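Side-chain contacts in hyaluronidase (Thermobaculum terrenum, PDB 5DIY), which probably removes O-linked N-acetylglucosamine from proteins, as a family 84 glycoside hydrolase with hexosaminidase activity: residues C[94-99]-C[149-154]; C[301-306]-C[358-363]; C[205-210]-C[218-223]; C[390-395]-C[446-451]. All coordinates share one frame; numbering follows the deposited sequence.

How the interactions relate
Interactions 1 and 3 belong to the (beta/alpha)8 barrel, interactions 2 and 4 to the helical part of the chain that follows it. Only interaction 3 reaches the sugar site: W221 and N223 line the bound NAG, while M207 packs behind the same strand. Interaction 1, on the barrel's outer helices, has its centre about 28 Å from that of interaction 3. Interactions 2 and 4 are about 27 Å apart between centres: helix 340-362 carries one side of interaction 2 and touches interaction 4, while helix 373-398 does the reverse. The centres of interactions 1 and 4, the widest separation among the four contacts, lie about 69 Å apart, in keeping with an elongated chain.

Interaction 1: residues C[94-99]-C[149-154]; sequences EELETL and LQRLES
L96 and R151 bring their CA atoms to 9.3 Å, the nearest CA pair between segments 94-99 and 149-154, which lie on two outer helices of the (beta/alpha)8 barrel. At this point of the interface the main link is made by the long side chains of E97 and R151. They form a two-pronged, end-on salt bridge: R151 NH2 gives a nearly straight bond (169°) to E97 OE2 at 2.7 Å, and R151 NH1 reaches E97 OE1 at 3.0 Å. Both oxygens are met on their syn sides, although the carboxylate is turned 31° from the guanidinium plane. Arginine suits this span because its chain, bent at chi2 and chi3, delivers two parallel donors. A glutamine in place of E97 would probably weaken the grip, leaving the guanidinium without its opposite charge and one N-H facing an amide nitrogen. L96, whose side chain also packs on R147 and V148, supplies an apolar cover: its CD2 lies over one guanidinium face, 4.3 Å from R151 NH2.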
loop_
_atom_site.group_PDB
_atom_site.type_symbol
_atom_site.label_atom_id
_atom_site.label_comp_id
_atom_site.label_asym_id
_atom_site.label_seq_id
_atom_site.Cartn_x
_atom_site.Cartn_y
_atom_site.Cartn_z
ATOM N N GLU C 94 11.281 4.997 -36.009
ATOM C CA GLU C 94 11.513 6.312 -35.395
ATOM C C GLU C 94 11.220 6.334 -33.881
ATOM O O GLU C 94 11.929 6.998 -33.123
ATOM C CB GLU C 94 10.683 7.385 -36.115
ATOM C CG GLU C 94 11.025 8.822 -35.736
ATOM C CD GLU C 94 10.249 9.872 -36.526
ATOM O OE1 GLU C 94 9.661 9.544 -37.582
ATOM O OE2 GLU C 94 10.235 11.045 -36.085
ATOM N N GLU C 95 10.191 5.605 -33.449
ATOM C CA GLU C 95 9.853 5.502 -32.020
ATOM C C GLU C 95 10.959 4.830 -31.203
ATOM O O GLU C 95 11.301 5.312 -30.122
ATOM C CB GLU C 95 8.535 4.752 -31.817
ATOM C CG GLU C 95 7.304 5.503 -32.299
ATOM C CD GLU C 95 6.787 6.510 -31.288
ATOM O OE1 GLU C 95 7.464 7.528 -31.037
ATOM O OE2 GLU C 95 5.685 6.292 -30.745
ATOM N N LEU C 96 11.506 3.725 -31.719
ATOM C CA LEU C 96 12.677 3.070 -31.118
ATOM C C LEU C 96 13.822 4.055 -30.897
ATOM O O LEU C 96 14.397 4.110 -29.808
ATOM C CB LEU C 96 13.172 1.909 -31.993
ATOM C CG LEU C 96 14.537 1.278 -31.663
ATOM C CD1 LEU C 96 14.538 0.708 -30.255
ATOM C CD2 LEU C 96 14.882 0.197 -32.673
ATOM N N GLU C 97 14.147 4.822 -31.937
ATOM C CA GLU C 97 15.233 5.807 -31.863
ATOM C C GLU C 97 14.955 6.852 -30.779
ATOM O O GLU C 97 15.866 7.251 -30.055
ATOM C CB GLU C 97 15.448 6.522 -33.208
ATOM C CG GLU C 97 15.808 5.640 -34.401
ATOM C CD GLU C 97 17.054 4.801 -34.195
ATOM O OE1 GLU C 97 18.002 5.265 -33.515
ATOM O OE2 GLU C 97 17.090 3.664 -34.718
ATOM N N THR C 98 13.696 7.278 -30.678
ATOM C CA THR C 98 13.269 8.249 -29.672
ATOM C C THR C 98 13.433 7.705 -28.242
ATOM O O THR C 98 13.926 8.416 -27.364
ATOM C CB THR C 98 11.816 8.705 -29.939
ATOM O OG1 THR C 98 11.749 9.329 -31.232
ATOM C CG2 THR C 98 11.318 9.688 -28.868
ATOM N N LEU C 99 13.050 6.449 -28.016
ATOM C CA LEU C 99 13.239 5.815 -26.701
ATOM C C LEU C 99 14.724 5.688 -26.353
ATOM O O LEU C 99 15.125 5.974 -25.223
ATOM C CB LEU C 99 12.559 4.444 -26.640
ATOM C CG LEU C 99 12.493 3.795 -25.241
ATOM C CD1 LEU C 99 11.127 3.183 -24.977
ATOM C CD2 LEU C 99 13.581 2.749 -25.036
ATOM N N LEU C 149 16.508 -4.356 -27.017
ATOM C CA LEU C 149 17.607 -5.138 -26.440
ATOM C C LEU C 149 18.766 -5.284 -27.418
ATOM O O LEU C 149 19.916 -5.001 -27.069
ATOM C CB LEU C 149 17.133 -6.536 -26.009
ATOM C CG LEU C 149 18.160 -7.401 -25.257
ATOM C CD1 LEU C 149 18.626 -6.724 -23.972
ATOM C CD2 LEU C 149 17.597 -8.781 -24.954
ATOM N N GLN C 150 18.449 -5.726 -28.632
ATOM C CA GLN C 150 19.449 -5.890 -29.691
ATOM C C GLN C 150 20.239 -4.597 -29.942
ATOM O O GLN C 150 21.458 -4.650 -30.110
ATOM C CB GLN C 150 18.800 -6.427 -30.975
ATOM C CG GLN C 150 18.416 -7.895 -30.855
ATOM C CD GLN C 150 17.578 -8.429 -32.007
ATOM O OE1 GLN C 150 17.061 -7.672 -32.836
ATOM N NE2 GLN C 150 17.424 -9.750 -32.051
ATOM N N ARG C 151 19.560 -3.450 -29.921
ATOM C CA ARG C 151 20.235 -2.148 -30.006
ATOM C C ARG C 151 21.186 -1.910 -28.826
ATOM O O ARG C 151 22.331 -1.504 -29.025
ATOM C CB ARG C 151 19.218 -1.001 -30.102
ATOM C CG ARG C 151 19.810 0.409 -30.065
ATOM C CD ARG C 151 20.764 0.680 -31.229
ATOM N NE ARG C 151 20.036 0.690 -32.495
ATOM C CZ ARG C 151 19.282 1.695 -32.938
ATOM N NH1 ARG C 151 19.150 2.822 -32.236
ATOM N NH2 ARG C 151 18.651 1.572 -34.100
ATOM N N LEU C 152 20.709 -2.156 -27.605
ATOM C CA LEU C 152 21.524 -1.937 -26.400
ATOM C C LEU C 152 22.748 -2.856 -26.317
ATOM O O LEU C 152 23.788 -2.441 -25.799
ATOM C CB LEU C 152 20.679 -2.077 -25.125
ATOM C CG LEU C 152 19.636 -0.984 -24.866
ATOM C CD1 LEU C 152 18.803 -1.357 -23.646
ATOM C CD2 LEU C 152 20.285 0.383 -24.687
ATOM N N GLU C 153 22.634 -4.088 -26.820
ATOM C CA GLU C 153 23.787 -5.006 -26.881
ATOM C C GLU C 153 24.901 -4.497 -27.807
ATOM O O GLU C 153 26.073 -4.799 -27.582
ATOM C CB GLU C 153 23.354 -6.420 -27.288
ATOM C CG GLU C 153 22.622 -7.167 -26.179
ATOM C CD GLU C 153 21.955 -8.456 -26.637
ATOM O OE1 GLU C 153 21.734 -8.648 -27.855
ATOM O OE2 GLU C 153 21.635 -9.288 -25.762
ATOM N N SER C 154 24.522 -3.719 -28.826
ATOM C CA SER C 154 25.464 -3.023 -29.712
ATOM C C SER C 154 25.872 -1.613 -29.229
ATOM O O SER C 154 26.551 -0.892 -29.960
ATOM C CB SER C 154 24.856 -2.916 -31.120
ATOM O OG SER C 154 24.396 -4.178 -31.582
#

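Interaction 2: residues C[301-306]-C[358-363]; sequences LSAMEK and YSRLST
Helix-helix packing joins helix 301-308, which follows the barrel, to helix 340-362 of the alpha-helical region, and A303, M304, R360 and L361 make the contact. The short helical segments approach to 9.2 Å between axes and cross at -118°. A303 faces the other helix with only a methyl group, and so lets the backbones come close: its CA is 6.7 Å from the CA of R360. Over that methyl run two side chains, R360 through its aliphatic CG (3.5 Å from A303 CB) and L361 through its CD2 (3.8 Å from A303 CB). The R360 chain leaves with CG opposite the backbone N (chi1 171°), which puts CG against the alanine while the rest bends on toward D299 and N300. Leucine suits this buried place because its CD2 meets both the A303 methyl and the M304 sulfur, and its CD1 the sulfur again. Cutting L361 back to alanine would probably open a gap beside the M304 sulfur and against F369 and L376, which also touch this leucine. M304 folds back at chi2 and chi3, and its SD rests 3.7 Å from L361 CD2, with L361 CD1 close behind at 4.0 Å.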
loop_
_atom_site.group_PDB
_atom_site.type_symbol
_atom_site.label_atom_id
_atom_site.label_comp_id
_atom_site.label_asym_id
_atom_site.label_seq_id
_atom_site.Cartn_x
_atom_site.Cartn_y
_atom_site.Cartn_z
ATOM N N LEU C 301 7.201 1.216 21.630
ATOM C CA LEU C 301 6.798 -0.095 21.125
ATOM C C LEU C 301 5.355 -0.469 21.488
ATOM O O LEU C 301 4.561 -0.770 20.594
ATOM C CB LEU C 301 7.773 -1.174 21.602
ATOM C CG LEU C 301 7.553 -2.613 21.124
ATOM C CD1 LEU C 301 7.382 -2.674 19.612
ATOM C CD2 LEU C 301 8.705 -3.497 21.582
ATOM N N SER C 302 5.012 -0.437 22.777
ATOM C CA SER C 302 3.661 -0.847 23.214
ATOM C C SER C 302 2.588 0.117 22.698
ATOM O O SER C 302 1.490 -0.311 22.344
ATOM C CB SER C 302 3.575 -1.018 24.740
ATOM O OG SER C 302 3.776 0.211 25.417
ATOM N N ALA C 303 2.917 1.405 22.630
ATOM C CA ALA C 303 2.037 2.393 22.003
ATOM C C ALA C 303 1.843 2.155 20.496
ATOM O O ALA C 303 0.739 2.332 19.967
ATOM C CB ALA C 303 2.563 3.789 22.238
ATOM N N MET C 304 2.913 1.765 19.807
ATOM C CA MET C 304 2.812 1.440 18.381
ATOM C C MET C 304 1.987 0.174 18.171
ATOM O O MET C 304 1.112 0.156 17.314
ATOM C CB MET C 304 4.196 1.313 17.723
ATOM C CG MET C 304 4.860 2.656 17.419
ATOM S SD MET C 304 3.910 3.732 16.330
ATOM C CE MET C 304 3.881 2.758 14.826
ATOM N N GLU C 305 2.255 -0.863 18.962
ATOM C CA GLU C 305 1.439 -2.084 18.957
ATOM C C GLU C 305 -0.053 -1.737 19.033
ATOM O O GLU C 305 -0.847 -2.192 18.207
ATOM C CB GLU C 305 1.821 -3.004 20.126
ATOM C CG GLU C 305 3.138 -3.756 19.957
ATOM C CD GLU C 305 3.021 -5.042 19.141
ATOM O OE1 GLU C 305 1.996 -5.269 18.458
ATOM O OE2 GLU C 305 3.972 -5.849 19.177
ATOM N N LYS C 306 -0.416 -0.897 19.999
ATOM C CA LYS C 306 -1.817 -0.518 20.205
ATOM C C LYS C 306 -2.396 0.286 19.045
ATOM O O LYS C 306 -3.511 0.030 18.614
ATOM C CB LYS C 306 -1.982 0.290 21.500
ATOM C CG LYS C 306 -3.424 0.421 21.951
ATOM C CD LYS C 306 -3.910 -0.905 22.521
ATOM C CE LYS C 306 -5.408 -1.010 22.518
ATOM N NZ LYS C 306 -5.822 -2.409 22.810
ATOM N N TYR C 358 -2.158 7.532 22.159
ATOM C CA TYR C 358 -2.096 8.788 21.425
ATOM C C TYR C 358 -1.096 9.741 22.065
ATOM O O TYR C 358 -0.225 10.272 21.381
ATOM C CB TYR C 358 -3.459 9.475 21.336
ATOM C CG TYR C 358 -3.348 10.884 20.808
ATOM C CD1 TYR C 358 -3.275 11.124 19.438
ATOM C CD2 TYR C 358 -3.261 11.979 21.682
ATOM C CE1 TYR C 358 -3.146 12.410 18.943
ATOM C CE2 TYR C 358 -3.127 13.276 21.197
ATOM C CZ TYR C 358 -3.073 13.483 19.827
ATOM O OH TYR C 358 -2.954 14.751 19.335
ATOM N N SER C 359 -1.244 9.962 23.370
ATOM C CA SER C 359 -0.389 10.908 24.101
ATOM C C SER C 359 1.099 10.597 23.937
ATOM O O SER C 359 1.894 11.498 23.687
ATOM C CB SER C 359 -0.779 10.950 25.585
ATOM O OG SER C 359 -2.031 11.604 25.748
ATOM N N ARG C 360 1.448 9.320 24.069
ATOM C CA ARG C 360 2.815 8.825 23.862
ATOM C C ARG C 360 3.355 9.173 22.470
ATOM O O ARG C 360 4.416 9.797 22.344
ATOM C CB ARG C 360 2.839 7.304 24.082
ATOM C CG ARG C 360 4.130 6.576 23.714
ATOM C CD ARG C 360 5.301 6.935 24.601
ATOM N NE ARG C 360 5.112 6.484 25.983
ATOM C CZ ARG C 360 6.071 6.424 26.912
ATOM N NH1 ARG C 360 7.333 6.760 26.636
ATOM N NH2 ARG C 360 5.763 6.010 28.138
ATOM N N LEU C 361 2.613 8.780 21.439
ATOM C CA LEU C 361 3.060 8.955 20.049
ATOM C C LEU C 361 3.036 10.428 19.626
ATOM O O LEU C 361 3.899 10.856 18.857
ATOM C CB LEU C 361 2.226 8.099 19.081
ATOM C CG LEU C 361 2.187 6.586 19.356
ATOM C CD1 LEU C 361 1.202 5.906 18.412
ATOM C CD2 LEU C 361 3.559 5.930 19.273
ATOM N N SER C 362 2.064 11.190 20.137
ATOM C CA SER C 362 1.986 12.651 19.912
ATOM C C SER C 362 3.206 13.420 20.438
ATOM O O SER C 362 3.523 14.493 19.936
ATOM C CB SER C 362 0.726 13.241 20.565
ATOM O OG SER C 362 0.866 13.323 21.983
ATOM N N THR C 363 3.851 12.874 21.468
ATOM C CA THR C 363 5.062 13.450 22.062
ATOM C C THR C 363 6.314 13.351 21.158
ATOM O O THR C 363 7.249 14.138 21.314
ATOM C CB THR C 363 5.323 12.793 23.447
ATOM O OG1 THR C 363 4.190 13.021 24.299
ATOM C CG2 THR C 363 6.543 13.352 24.120
#

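Interaction 3: residues C[205-210]-C[218-223]; sequences SHMQEV and ATLWDN. With NAG (2-acetamido-2-deoxy-beta-D-glucopyranose), chain E.
A single water stitches M207 to A218 where no direct hydrogen bond joins segments 205-210 and 218-223: it donates to M207 O (3.0 Å) and accepts from A218 N (2.9 Å). The two segments belong to the beta-alpha-beta unit that runs from strand 189-192 through helix 204-214 to strand 218-222 of the (beta/alpha)8 barrel. Beside the water the contact is wholly apolar. M207, bent at chi2 and chi3, brings its terminal methyl against the helix-facing side of the strand, so that M207 CE touches L220 CD2 at 3.8 Å and A218 CB at 3.9 Å. V210 CG1 closes on the same alanine methyl (A218 CB) at 3.8 Å. An unbranched, flexible methionine can place one methyl against two partners, and small alanine lets V210 and M207 approach together. W221, next along the strand, turns to the barrel interior, where the acetamido methyl of NAG sits centrally over one indole face, C8 3.4 Å above the ring plane in a CH-pi contact. F191 meets the same indole edge-to-face. N223, two residues on, is known to bind N-acetylglucosamine, and G12, K43, D119 and D228 hydrogen-bond the sugar. Alternating side chains thus give the strand two chemistries: outside, A218 and L220 pack against the helix and D222, further on, pairs with R243; inside, an aromatic ring receives the N-acetyl group.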
loop_
_atom_site.group_PDB
_atom_site.type_symbol
_atom_site.label_atom_id
_atom_site.label_comp_id
_atom_site.label_asym_id
_atom_site.label_seq_id
_atom_site.Cartn_x
_atom_site.Cartn_y
_atom_site.Cartn_z
ATOM N N SER C 205 2.866 -22.129 -5.556
ATOM C CA SER C 205 1.973 -22.680 -6.578
ATOM C C SER C 205 1.604 -21.654 -7.645
ATOM O O SER C 205 1.632 -21.956 -8.842
ATOM C CB SER C 205 0.691 -23.208 -5.933
ATOM O OG SER C 205 -0.157 -23.804 -6.899
ATOM N N HIS C 206 1.252 -20.444 -7.206
ATOM C CA HIS C 206 0.871 -19.380 -8.127
ATOM C C HIS C 206 2.049 -18.954 -8.997
ATOM O O HIS C 206 1.912 -18.864 -10.218
ATOM C CB HIS C 206 0.304 -18.167 -7.374
ATOM C CG HIS C 206 -0.218 -17.095 -8.275
ATOM N ND1 HIS C 206 -1.287 -17.301 -9.117
ATOM C CD2 HIS C 206 0.178 -15.815 -8.477
ATOM C CE1 HIS C 206 -1.529 -16.196 -9.798
ATOM N NE2 HIS C 206 -0.656 -15.279 -9.427
ATOM N N MET C 207 3.200 -18.708 -8.377
ATOM C CA MET C 207 4.384 -18.254 -9.124
ATOM C C MET C 207 5.001 -19.352 -10.004
ATOM O O MET C 207 5.660 -19.036 -10.994
ATOM C CB MET C 207 5.422 -17.621 -8.194
ATOM C CG MET C 207 4.906 -16.406 -7.422
ATOM S SD MET C 207 4.084 -15.132 -8.411
ATOM C CE MET C 207 5.432 -14.670 -9.502
ATOM N N GLN C 208 4.783 -20.619 -9.640
ATOM C CA GLN C 208 5.084 -21.771 -10.514
ATOM C C GLN C 208 4.341 -21.676 -11.836
ATOM O O GLN C 208 4.936 -21.858 -12.899
ATOM C CB GLN C 208 4.697 -23.105 -9.853
ATOM C CG GLN C 208 5.764 -23.734 -8.976
ATOM C CD GLN C 208 5.322 -25.057 -8.360
ATOM O OE1 GLN C 208 4.158 -25.457 -8.465
ATOM N NE2 GLN C 208 6.256 -25.745 -7.713
ATOM N N GLU C 209 3.041 -21.400 -11.761
ATOM C CA GLU C 209 2.216 -21.253 -12.960
ATOM C C GLU C 209 2.703 -20.100 -13.820
ATOM O O GLU C 209 2.875 -20.260 -15.025
ATOM C CB GLU C 209 0.749 -21.032 -12.605
ATOM C CG GLU C 209 0.067 -22.241 -11.997
ATOM C CD GLU C 209 -1.356 -21.929 -11.580
ATOM O OE1 GLU C 209 -1.542 -21.318 -10.504
ATOM O OE2 GLU C 209 -2.286 -22.283 -12.334
ATOM N N VAL C 210 2.952 -18.953 -13.188
ATOM C CA VAL C 210 3.472 -17.775 -13.892
ATOM C C VAL C 210 4.787 -18.123 -14.606
ATOM O O VAL C 210 4.970 -17.782 -15.777
ATOM C CB VAL C 210 3.698 -16.563 -12.952
ATOM C CG1 VAL C 210 4.356 -15.402 -13.705
ATOM C CG2 VAL C 210 2.384 -16.081 -12.342
ATOM N N ALA C 218 9.628 -15.215 -12.785
ATOM C CA ALA C 218 9.138 -13.833 -12.798
ATOM C C ALA C 218 9.853 -13.009 -11.737
ATOM O O ALA C 218 10.446 -13.560 -10.818
ATOM C CB ALA C 218 7.641 -13.804 -12.552
ATOM N N THR C 219 9.812 -11.690 -11.899
ATOM C CA THR C 219 10.229 -10.750 -10.864
ATOM C C THR C 219 8.942 -10.193 -10.276
ATOM O O THR C 219 8.036 -9.837 -11.016
ATOM C CB THR C 219 11.077 -9.602 -11.448
ATOM O OG1 THR C 219 12.139 -10.148 -12.237
ATOM C CG2 THR C 219 11.672 -8.736 -10.333
ATOM N N LEU C 220 8.844 -10.147 -8.955
ATOM C CA LEU C 220 7.629 -9.655 -8.316
ATOM C C LEU C 220 7.666 -8.141 -8.156
ATOM O O LEU C 220 8.603 -7.593 -7.572
ATOM C CB LEU C 220 7.396 -10.313 -6.957
ATOM C CG LEU C 220 6.729 -11.690 -6.962
ATOM C CD1 LEU C 220 6.895 -12.318 -5.585
ATOM C CD2 LEU C 220 5.253 -11.605 -7.348
ATOM N N TRP C 221 6.651 -7.485 -8.713
ATOM C CA TRP C 221 6.312 -6.101 -8.407
ATOM C C TRP C 221 5.273 -6.245 -7.310
ATOM O O TRP C 221 4.108 -6.482 -7.594
ATOM C CB TRP C 221 5.715 -5.420 -9.650
ATOM C CG TRP C 221 5.312 -3.970 -9.513
ATOM C CD1 TRP C 221 4.740 -3.354 -8.429
ATOM C CD2 TRP C 221 5.425 -2.962 -10.524
ATOM N NE1 TRP C 221 4.510 -2.035 -8.704
ATOM C CE2 TRP C 221 4.917 -1.763 -9.980
ATOM C CE3 TRP C 221 5.916 -2.955 -11.835
ATOM C CZ2 TRP C 221 4.884 -0.567 -10.698
ATOM C CZ3 TRP C 221 5.880 -1.767 -12.553
ATOM C CH2 TRP C 221 5.369 -0.587 -11.981
ATOM N N ASP C 222 5.687 -6.117 -6.056
ATOM C CA ASP C 222 4.779 -6.367 -4.948
ATOM C C ASP C 222 4.199 -5.039 -4.470
ATOM O O ASP C 222 4.928 -4.182 -3.960
ATOM C CB ASP C 222 5.497 -7.111 -3.818
ATOM C CG ASP C 222 4.554 -7.966 -2.985
ATOM O OD1 ASP C 222 3.319 -7.854 -3.139
ATOM O OD2 ASP C 222 5.048 -8.778 -2.173
ATOM N N ASN C 223 2.890 -4.872 -4.643
ATOM C CA ASN C 223 2.207 -3.618 -4.334
ATOM C C ASN C 223 1.812 -3.543 -2.867
ATOM O O ASN C 223 0.628 -3.547 -2.517
ATOM C CB ASN C 223 0.974 -3.430 -5.234
ATOM C CG ASN C 223 1.329 -3.024 -6.648
ATOM O OD1 ASN C 223 0.952 -3.690 -7.606
ATOM N ND2 ASN C 223 2.008 -1.909 -6.790
HETATM C C1 NAG E . -1.124 -0.381 -10.533
HETATM C C2 NAG E . 0.205 0.236 -11.013
HETATM C C3 NAG E . 1.032 0.892 -9.904
HETATM C C4 NAG E . 0.135 1.328 -8.758
HETATM C C5 NAG E . -0.523 0.093 -8.165
HETATM C C6 NAG E . -1.468 0.419 -6.997
HETATM C C7 NAG E . 1.451 -1.884 -11.290
HETATM C C8 NAG E . 2.260 -2.701 -12.259
HETATM N N2 NAG E . 0.998 -0.726 -11.772
HETATM O O3 NAG E . 1.734 2.014 -10.450
HETATM O O4 NAG E . 0.909 1.957 -7.737
HETATM O O5 NAG E . -1.194 -0.710 -9.141
HETATM O O6 NAG E . -2.448 1.397 -7.356
HETATM O O7 NAG E . 1.226 -2.273 -10.151
HETATM O O HOH W 1 7.625 -16.865 -11.431
#

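Interaction 4: residues C[390-395]-C[446-451]; sequences MITFSN and QQVLRS
F393 and V448 make the tight part of this contact between helices 373-398 and 440-451; their CA atoms, 7.8 Å apart, are the nearest pair across segments 390-395 and 446-451. V448 CG2 comes at the phenyl ring obliquely, reaching F393 CE2 at 3.4 Å and F393 CZ at 3.6 Å. The other branch, V448 CG1, stands anti to the backbone N (chi1 179°) and lies above one face of the ring, toward its rim. Both methyls of the valine are thereby used, which is why a beta-branched residue suits a spot facing two partners. The second partner, T392, is met more loosely: its CG2 is 4.0 Å from V448 CG1, and its hydroxyl is turned to Q388 O of its own helix. S451, one turn on from V448, faces the other helix but stops short of it. Toward the partly exposed flanks, polar ends are satisfied locally: S394 OG gives a 2.6 Å bond to M390 O, and S451 OG a 2.9 Å bond to Q447 O. Each hydroxyl donates from above the carbonyl plane, on the face opposite the helical backbone N-H that uses the same oxygen. Around this pair, F393 also packs against L344 of helix 340-362 and the F335 ring of helix 322-336, while V448 touches L422 of helix 412-428, placing the contact within a bundle of helices.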
loop_
_atom_site.group_PDB
_atom_site.type_symbol
_atom_site.label_atom_id
_atom_site.label_comp_id
_atom_site.label_asym_id
_atom_site.label_seq_id
_atom_site.Cartn_x
_atom_site.Cartn_y
_atom_site.Cartn_z
ATOM N N MET C 390 -19.281 6.028 26.564
ATOM C CA MET C 390 -19.121 5.585 27.955
ATOM C C MET C 390 -20.073 6.317 28.898
ATOM O O MET C 390 -20.761 5.694 29.713
ATOM C CB MET C 390 -17.670 5.807 28.402
ATOM C CG MET C 390 -17.344 5.462 29.848
ATOM S SD MET C 390 -17.282 3.686 30.072
ATOM C CE MET C 390 -17.236 3.593 31.859
ATOM N N ILE C 391 -20.111 7.638 28.769
ATOM C CA ILE C 391 -20.966 8.471 29.604
ATOM C C ILE C 391 -22.432 8.142 29.354
ATOM O O ILE C 391 -23.217 8.024 30.298
ATOM C CB ILE C 391 -20.707 9.977 29.365
ATOM C CG1 ILE C 391 -19.294 10.354 29.827
ATOM C CG2 ILE C 391 -21.732 10.834 30.105
ATOM C CD1 ILE C 391 -18.744 11.573 29.123
ATOM N N THR C 392 -22.791 7.984 28.082
ATOM C CA THR C 392 -24.168 7.695 27.704
ATOM C C THR C 392 -24.640 6.366 28.297
ATOM O O THR C 392 -25.679 6.327 28.957
ATOM C CB THR C 392 -24.341 7.713 26.169
ATOM O OG1 THR C 392 -23.923 8.984 25.667
ATOM C CG2 THR C 392 -25.795 7.466 25.769
ATOM N N PHE C 393 -23.866 5.300 28.086
ATOM C CA PHE C 393 -24.194 3.969 28.626
ATOM C C PHE C 393 -24.258 3.932 30.153
ATOM O O PHE C 393 -25.177 3.328 30.712
ATOM C CB PHE C 393 -23.196 2.897 28.158
ATOM C CG PHE C 393 -23.459 2.348 26.779
ATOM C CD1 PHE C 393 -24.691 1.794 26.449
ATOM C CD2 PHE C 393 -22.445 2.326 25.822
ATOM C CE1 PHE C 393 -24.925 1.268 25.183
ATOM C CE2 PHE C 393 -22.667 1.792 24.560
ATOM C CZ PHE C 393 -23.912 1.267 24.238
ATOM N N SER C 394 -23.290 4.563 30.821
ATOM C CA SER C 394 -23.270 4.620 32.295
ATOM C C SER C 394 -24.559 5.224 32.865
ATOM O O SER C 394 -25.142 4.701 33.810
ATOM C CB SER C 394 -22.075 5.440 32.793
ATOM O OG SER C 394 -20.853 4.972 32.245
ATOM N N ASN C 395 -24.997 6.325 32.269
ATOM C CA ASN C 395 -26.220 7.000 32.698
ATOM C C ASN C 395 -27.505 6.303 32.288
ATOM O O ASN C 395 -28.521 6.434 32.969
ATOM C CB ASN C 395 -26.195 8.447 32.240
ATOM C CG ASN C 395 -25.156 9.242 32.986
ATOM O OD1 ASN C 395 -25.279 9.419 34.183
ATOM N ND2 ASN C 395 -24.112 9.678 32.308
ATOM N N GLN C 446 -22.914 4.395 16.274
ATOM C CA GLN C 446 -24.248 4.417 15.678
ATOM C C GLN C 446 -25.217 3.520 16.458
ATOM O O GLN C 446 -26.388 3.863 16.628
ATOM C CB GLN C 446 -24.201 3.983 14.210
ATOM C CG GLN C 446 -25.523 4.112 13.447
ATOM C CD GLN C 446 -25.928 5.560 13.209
ATOM O OE1 GLN C 446 -25.190 6.328 12.603
ATOM N NE2 GLN C 446 -27.094 5.936 13.687
ATOM N N GLN C 447 -24.722 2.377 16.923
ATOM C CA GLN C 447 -25.525 1.450 17.707
ATOM C C GLN C 447 -25.839 2.002 19.107
ATOM O O GLN C 447 -26.912 1.722 19.647
ATOM C CB GLN C 447 -24.849 0.064 17.771
ATOM C CG GLN C 447 -25.704 -1.051 18.381
ATOM C CD GLN C 447 -27.101 -1.162 17.789
ATOM O OE1 GLN C 447 -28.098 -1.235 18.510
ATOM N NE2 GLN C 447 -27.183 -1.169 16.480
ATOM N N VAL C 448 -24.934 2.801 19.681
ATOM C CA VAL C 448 -25.259 3.566 20.904
ATOM C C VAL C 448 -26.487 4.447 20.652
ATOM O O VAL C 448 -27.416 4.468 21.458
ATOM C CB VAL C 448 -24.089 4.457 21.405
ATOM C CG1 VAL C 448 -24.498 5.244 22.650
ATOM C CG2 VAL C 448 -22.842 3.619 21.682
ATOM N N LEU C 449 -26.480 5.172 19.535
ATOM C CA LEU C 449 -27.636 5.988 19.120
ATOM C C LEU C 449 -28.920 5.167 19.012
ATOM O O LEU C 449 -29.957 5.577 19.539
ATOM C CB LEU C 449 -27.375 6.706 17.789
ATOM C CG LEU C 449 -26.883 8.144 17.869
ATOM C CD1 LEU C 449 -27.014 8.812 16.506
ATOM N N ARG C 450 -28.851 4.023 18.325
ATOM C CA ARG C 450 -30.012 3.124 18.185
ATOM C C ARG C 450 -30.454 2.534 19.524
ATOM O O ARG C 450 -31.654 2.387 19.778
ATOM C CB ARG C 450 -29.716 1.967 17.221
ATOM C CG ARG C 450 -29.486 2.374 15.777
ATOM C CD ARG C 450 -29.623 1.181 14.845
ATOM N NE ARG C 450 -29.046 1.432 13.526
ATOM C CZ ARG C 450 -27.785 1.184 13.150
ATOM N NH1 ARG C 450 -26.893 0.652 13.982
ATOM N NH2 ARG C 450 -27.409 1.484 11.910
ATOM N N SER C 451 -29.484 2.195 20.372
ATOM C CA SER C 451 -29.756 1.565 21.672
ATOM C C SER C 451 -30.405 2.490 22.706
ATOM O O SER C 451 -30.914 2.007 23.720
ATOM C CB SER C 451 -28.471 0.969 22.260
ATOM O OG SER C 451 -28.092 -0.190 21.541
#